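Local coordinates for protein similar to yteR (Bacilus subtilis) (Clostridium acetobutylicum, PDB 4WU0) that probably hydrolyses unsaturated rhamnogalacturonan fragments derived from pectin, as a glycoside hydrolase of family 105, at residues Leu313-Tyr318 with Glu338-Asn343; Gly147-Phe152 with Val215-His220. One frame throughout, in Å; residues are numbered along the deposited sequence.

Contact 2 closes before contact 1 opens along the chain, and the two lie on opposite sides of its centre, their own centres 37 Å apart and their nearest atoms about 25 Å apart. They share no helix or strand, only the largely helical fold, an alpha/alpha barrel in glycoside hydrolases of this clan. In contact 2 the loop between helices 129-146 and 152-166 meets the loop between helices 199-215 and 223-240. Contact 1 pairs two strands of the small antiparallel sheet 303-305, 311-317 and 340-341; all three fall, in sequence, between helices 288-302 and 345-360, with the short helix 332-337 just before the last. Contact 2 thus packs helix-connecting loops, whereas contact 1 joins strands.

Contact 1 (Leu313-Tyr318 with Glu338-Asn343); sequences LNKICY and EPIVSN
The phenol ring of Tyr-318 is met obliquely by Val-341 CG2 and Pro-339 CG, and Lys-346 makes a cation-pi contact with it. Its CB sits 3.9 Å from Pro-339 CB; beyond that atom a chi1 of 175° leads the ring away from the facing strand, with Val-341 CG2 and Pro-339 CG along its near part. The second flat group, the Asn-343 amide, bonds at both ends: OD1 accepts the N-H of Leu-313 at 2.9 Å, the donor tilted 22° from the carbonyl plane, and ND2 is hydrogen-bonded to Asn-312 OD1. In return the N-H of Asn-343 donates to Leu-313 O, with Asn-343 N 2.8 Å from Leu-313 O and in the carbonyl plane, so side chain and backbone of Asn-343 together clasp one residue of the facing strand. Between this clasp and Tyr-318 runs an antiparallel ladder, the outer seam of a three-stranded sheet in which 311-317 is the middle strand and 340-341 an edge. Ile-316 and Val-341 form the hydrogen-bonded pair, N to O at 2.9 Å and O to N at 2.8 Å; Cys-317 and Ile-340 form the non-hydrogen-bonded pair. A nearly straight bond (172°) from Tyr-318 N to Pro-339 O continues the ladder. Upstream the strand is broken at Asn-314 and Lys-315, where Ile-340 CG2 rests 3.5 Å from Lys-315 CA. Ile-316 and Val-341 share one face of the sheet; Cys-317 and Ile-340 share the other, where both touch Tyr-261. Cys-317 SG also lies 4.2 Å from Glu-338 CB, whose carboxylate turns instead to the hydroxyl of Tyr-334.

Contact 2 (Gly147-Phe152 with Val215-His220); sequences GEEKEF and VLPKNH
Phe-152, at the start of helix 152-166, pushes its buried side chain against Val-215, Leu-216, Pro-217 and His-220, packing one helix-connecting loop of the alpha/alpha barrel against another. Its CB lies 3.8 Å from His-220 NE2, oblique to the imidazole ring. CG, set beside the backbone N (chi1 -74°), meets both Leu-216 CD2 and Pro-217 CD. From there the ring divides its neighbours. CD1 reaches Leu-216 CD2 at 3.7 Å, the two side chains running alongside in opposite senses. CD2 comes to 3.5 Å from Pro-217 CD, and CE2 continues along the same pyrrolidine ring, 3.6 Å from that carbon. On the other side Phe-152 CE1 grazes Val-215 CG2 at 4.4 Å. At the tip, Phe-152 CZ ends 3.6 Å from Val-215 O. The two segments meet by van der Waals packing, mostly of carbon on carbon, with the phenyl lodged among residues at the end of helix 199-215 and just beyond it. Pro-217 opens a type I turn that closes at His-220. There chi1 of -168° swings the imidazole beside its own carbonyl carbon; NE2 bonds to Asp-153 OD1 at the start of helix 152-166, while ND1 accepts the backbone N-H of Asp-222, capping it in the turn that leads into helix 223-240. Within 147-152, Glu-148 N donates to Glu-151 OE2 (2.9 Å) on the anti side of the carboxylate, whose OE1 pairs with Arg-103. At the exposed border, Glu-149 OE2 passes 3.9 Å from Pro-217 CG.

Contact 1 (Leu313-Tyr318 with Glu338-Asn343)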
# COMPACT_ATOMS: atom_id res chain seq x y z
N LEU A 313 -16.06 4.30 6.78
CA LEU A 313 -15.51 4.41 5.43
C LEU A 313 -16.12 3.30 4.58
O LEU A 313 -16.00 2.13 4.88
CB LEU A 313 -13.99 4.26 5.45
CG LEU A 313 -13.28 4.40 4.10
CD1 LEU A 313 -13.37 5.80 3.55
CD2 LEU A 313 -11.81 3.99 4.23
N ASN A 314 -16.79 3.70 3.51
CA ASN A 314 -17.51 2.78 2.66
C ASN A 314 -16.82 2.55 1.31
O ASN A 314 -15.94 3.30 0.93
CB ASN A 314 -18.90 3.38 2.38
CG ASN A 314 -19.72 3.62 3.64
OD1 ASN A 314 -20.05 4.76 4.00
ND2 ASN A 314 -20.12 2.55 4.26
N LYS A 315 -17.29 1.53 0.60
CA LYS A 315 -16.95 1.25 -0.80
C LYS A 315 -15.52 0.79 -0.99
O LYS A 315 -14.83 1.20 -1.94
CB LYS A 315 -17.25 2.45 -1.70
CG LYS A 315 -18.60 3.14 -1.44
CD LYS A 315 -19.79 2.17 -1.58
CE LYS A 315 -21.10 2.92 -1.35
NZ LYS A 315 -22.29 2.04 -1.52
N ILE A 316 -15.12 -0.14 -0.14
CA ILE A 316 -13.76 -0.68 -0.20
C ILE A 316 -13.79 -2.08 -0.80
O ILE A 316 -14.53 -2.94 -0.37
CB ILE A 316 -13.15 -0.75 1.21
CG1 ILE A 316 -13.18 0.62 1.90
CG2 ILE A 316 -11.77 -1.33 1.14
CD1 ILE A 316 -13.09 0.51 3.40
N CYS A 317 -12.96 -2.31 -1.81
CA CYS A 317 -12.86 -3.66 -2.36
C CYS A 317 -12.21 -4.55 -1.31
O CYS A 317 -11.09 -4.29 -0.92
CB CYS A 317 -12.01 -3.66 -3.63
SG CYS A 317 -11.74 -5.35 -4.25
N TYR A 318 -12.88 -5.60 -0.87
CA TYR A 318 -12.36 -6.37 0.25
C TYR A 318 -11.02 -7.08 -0.09
O TYR A 318 -10.10 -7.12 0.74
CB TYR A 318 -13.39 -7.39 0.74
CG TYR A 318 -12.88 -8.32 1.82
CD1 TYR A 318 -12.41 -7.82 3.04
CD2 TYR A 318 -12.83 -9.68 1.61
CE1 TYR A 318 -11.93 -8.68 4.01
CE2 TYR A 318 -12.35 -10.54 2.58
CZ TYR A 318 -11.90 -10.03 3.77
OH TYR A 318 -11.42 -10.89 4.73
N GLU A 338 -15.70 -9.20 -6.65
CA GLU A 338 -15.20 -9.27 -5.27
C GLU A 338 -16.03 -8.37 -4.36
O GLU A 338 -16.65 -7.40 -4.82
CB GLU A 338 -13.71 -8.92 -5.20
CG GLU A 338 -12.76 -9.94 -5.88
CD GLU A 338 -12.53 -11.21 -5.07
OE1 GLU A 338 -13.37 -11.55 -4.21
OE2 GLU A 338 -11.52 -11.91 -5.32
N PRO A 339 -16.07 -8.68 -3.05
CA PRO A 339 -16.95 -7.90 -2.15
C PRO A 339 -16.57 -6.43 -2.03
O PRO A 339 -15.39 -6.09 -2.08
CB PRO A 339 -16.75 -8.57 -0.79
CG PRO A 339 -16.29 -9.98 -1.13
CD PRO A 339 -15.48 -9.85 -2.38
N ILE A 340 -17.59 -5.60 -1.84
CA ILE A 340 -17.41 -4.19 -1.50
C ILE A 340 -17.86 -4.06 -0.05
O ILE A 340 -19.02 -4.37 0.27
CB ILE A 340 -18.25 -3.28 -2.40
CG1 ILE A 340 -17.89 -3.49 -3.87
CG2 ILE A 340 -18.06 -1.83 -2.00
CD1 ILE A 340 -18.88 -2.82 -4.83
N VAL A 341 -16.97 -3.57 0.80
CA VAL A 341 -17.25 -3.51 2.23
C VAL A 341 -16.94 -2.16 2.85
O VAL A 341 -16.28 -1.31 2.25
CB VAL A 341 -16.47 -4.62 2.97
CG1 VAL A 341 -16.91 -6.00 2.48
CG2 VAL A 341 -14.99 -4.48 2.79
N SER A 342 -17.44 -1.99 4.08
CA SER A 342 -17.12 -0.82 4.89
C SER A 342 -16.14 -1.17 6.02
O SER A 342 -16.06 -2.32 6.47
CB SER A 342 -18.39 -0.23 5.47
OG SER A 342 -18.99 -1.16 6.38
N ASN A 343 -15.39 -0.15 6.46
CA ASN A 343 -14.52 -0.26 7.63
C ASN A 343 -13.53 -1.42 7.55
O ASN A 343 -13.27 -2.10 8.52
CB ASN A 343 -15.34 -0.28 8.91
CG ASN A 343 -16.07 1.01 9.13
OD1 ASN A 343 -15.70 2.04 8.55
ND2 ASN A 343 -17.11 0.98 9.94

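Contact 2 (Gly147-Phe152 with Val215-His220)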
# COMPACT_ATOMS: atom_id res chain seq x y z
N GLY A 147 20.43 -1.02 8.14
CA GLY A 147 20.99 -1.84 7.07
C GLY A 147 22.22 -1.17 6.56
O GLY A 147 22.71 -0.20 7.15
N GLU A 148 22.75 -1.70 5.46
CA GLU A 148 23.83 -1.05 4.77
C GLU A 148 23.23 -0.35 3.57
O GLU A 148 22.41 -0.93 2.86
CB GLU A 148 24.85 -2.07 4.28
CG GLU A 148 25.56 -2.82 5.37
CD GLU A 148 26.71 -3.65 4.83
OE1 GLU A 148 26.50 -4.41 3.85
OE2 GLU A 148 27.83 -3.54 5.35
N GLU A 149 23.66 0.88 3.33
CA GLU A 149 23.07 1.71 2.27
C GLU A 149 23.19 1.11 0.88
O GLU A 149 22.38 1.44 0.01
CB GLU A 149 23.71 3.11 2.27
CG GLU A 149 23.22 4.00 3.39
CD GLU A 149 23.71 5.44 3.30
OE1 GLU A 149 24.78 5.69 2.67
OE2 GLU A 149 23.02 6.31 3.89
N LYS A 150 24.21 0.29 0.63
CA LYS A 150 24.33 -0.36 -0.67
C LYS A 150 23.06 -1.15 -1.03
O LYS A 150 22.73 -1.33 -2.21
CB LYS A 150 25.54 -1.30 -0.69
CG LYS A 150 25.96 -1.74 -2.09
CD LYS A 150 26.27 -0.54 -2.98
CE LYS A 150 26.90 -0.93 -4.30
NZ LYS A 150 26.99 0.25 -5.21
N GLU A 151 22.34 -1.61 -0.00
CA GLU A 151 21.14 -2.41 -0.22
C GLU A 151 20.04 -1.62 -0.89
O GLU A 151 19.13 -2.20 -1.49
CB GLU A 151 20.63 -2.98 1.10
CG GLU A 151 21.60 -3.98 1.70
CD GLU A 151 21.18 -4.47 3.07
OE1 GLU A 151 20.28 -5.31 3.15
OE2 GLU A 151 21.78 -4.03 4.07
N PHE A 152 20.10 -0.31 -0.81
CA PHE A 152 19.10 0.49 -1.52
C PHE A 152 19.13 0.23 -3.04
O PHE A 152 18.11 0.40 -3.71
CB PHE A 152 19.29 1.99 -1.25
CG PHE A 152 18.85 2.44 0.12
CD1 PHE A 152 17.55 2.24 0.55
CD2 PHE A 152 19.71 3.13 0.95
CE1 PHE A 152 17.13 2.67 1.80
CE2 PHE A 152 19.29 3.58 2.21
CZ PHE A 152 17.99 3.34 2.62
N VAL A 215 13.01 7.68 2.05
CA VAL A 215 14.12 7.16 2.85
C VAL A 215 15.42 6.94 2.07
O VAL A 215 16.44 6.60 2.66
CB VAL A 215 13.74 5.87 3.62
CG1 VAL A 215 12.62 6.15 4.62
CG2 VAL A 215 13.37 4.74 2.66
N LEU A 216 15.41 7.18 0.75
CA LEU A 216 16.64 7.09 -0.03
C LEU A 216 17.65 8.19 0.30
O LEU A 216 17.29 9.32 0.57
CB LEU A 216 16.35 7.16 -1.53
CG LEU A 216 15.65 6.00 -2.22
CD1 LEU A 216 15.49 6.32 -3.70
CD2 LEU A 216 16.44 4.69 -2.02
N PRO A 217 18.95 7.87 0.24
CA PRO A 217 19.93 8.95 0.27
C PRO A 217 19.67 9.98 -0.84
O PRO A 217 19.33 9.59 -1.94
CB PRO A 217 21.27 8.22 0.06
CG PRO A 217 21.00 6.82 0.57
CD PRO A 217 19.58 6.54 0.21
N LYS A 218 19.82 11.28 -0.54
CA LYS A 218 19.54 12.33 -1.52
C LYS A 218 20.36 12.20 -2.80
O LYS A 218 19.91 12.62 -3.87
CB LYS A 218 19.77 13.71 -0.91
CG LYS A 218 18.54 14.26 -0.20
CD LYS A 218 18.13 13.36 0.95
CE LYS A 218 16.79 13.74 1.56
NZ LYS A 218 16.57 13.03 2.85
N ASN A 219 21.55 11.63 -2.68
CA ASN A 219 22.41 11.44 -3.84
C ASN A 219 22.32 10.05 -4.46
O ASN A 219 23.17 9.68 -5.26
CB ASN A 219 23.86 11.77 -3.51
CG ASN A 219 24.48 10.79 -2.51
OD1 ASN A 219 23.87 9.78 -2.13
ND2 ASN A 219 25.70 11.10 -2.08
N HIS A 220 21.30 9.28 -4.09
CA HIS A 220 21.23 7.92 -4.62
C HIS A 220 21.08 7.93 -6.14
O HIS A 220 20.32 8.72 -6.68
CB HIS A 220 20.11 7.12 -3.98
CG HIS A 220 20.20 5.66 -4.29
ND1 HIS A 220 19.64 5.10 -5.41
CD2 HIS A 220 20.88 4.66 -3.67
CE1 HIS A 220 19.94 3.81 -5.46
NE2 HIS A 220 20.70 3.53 -4.42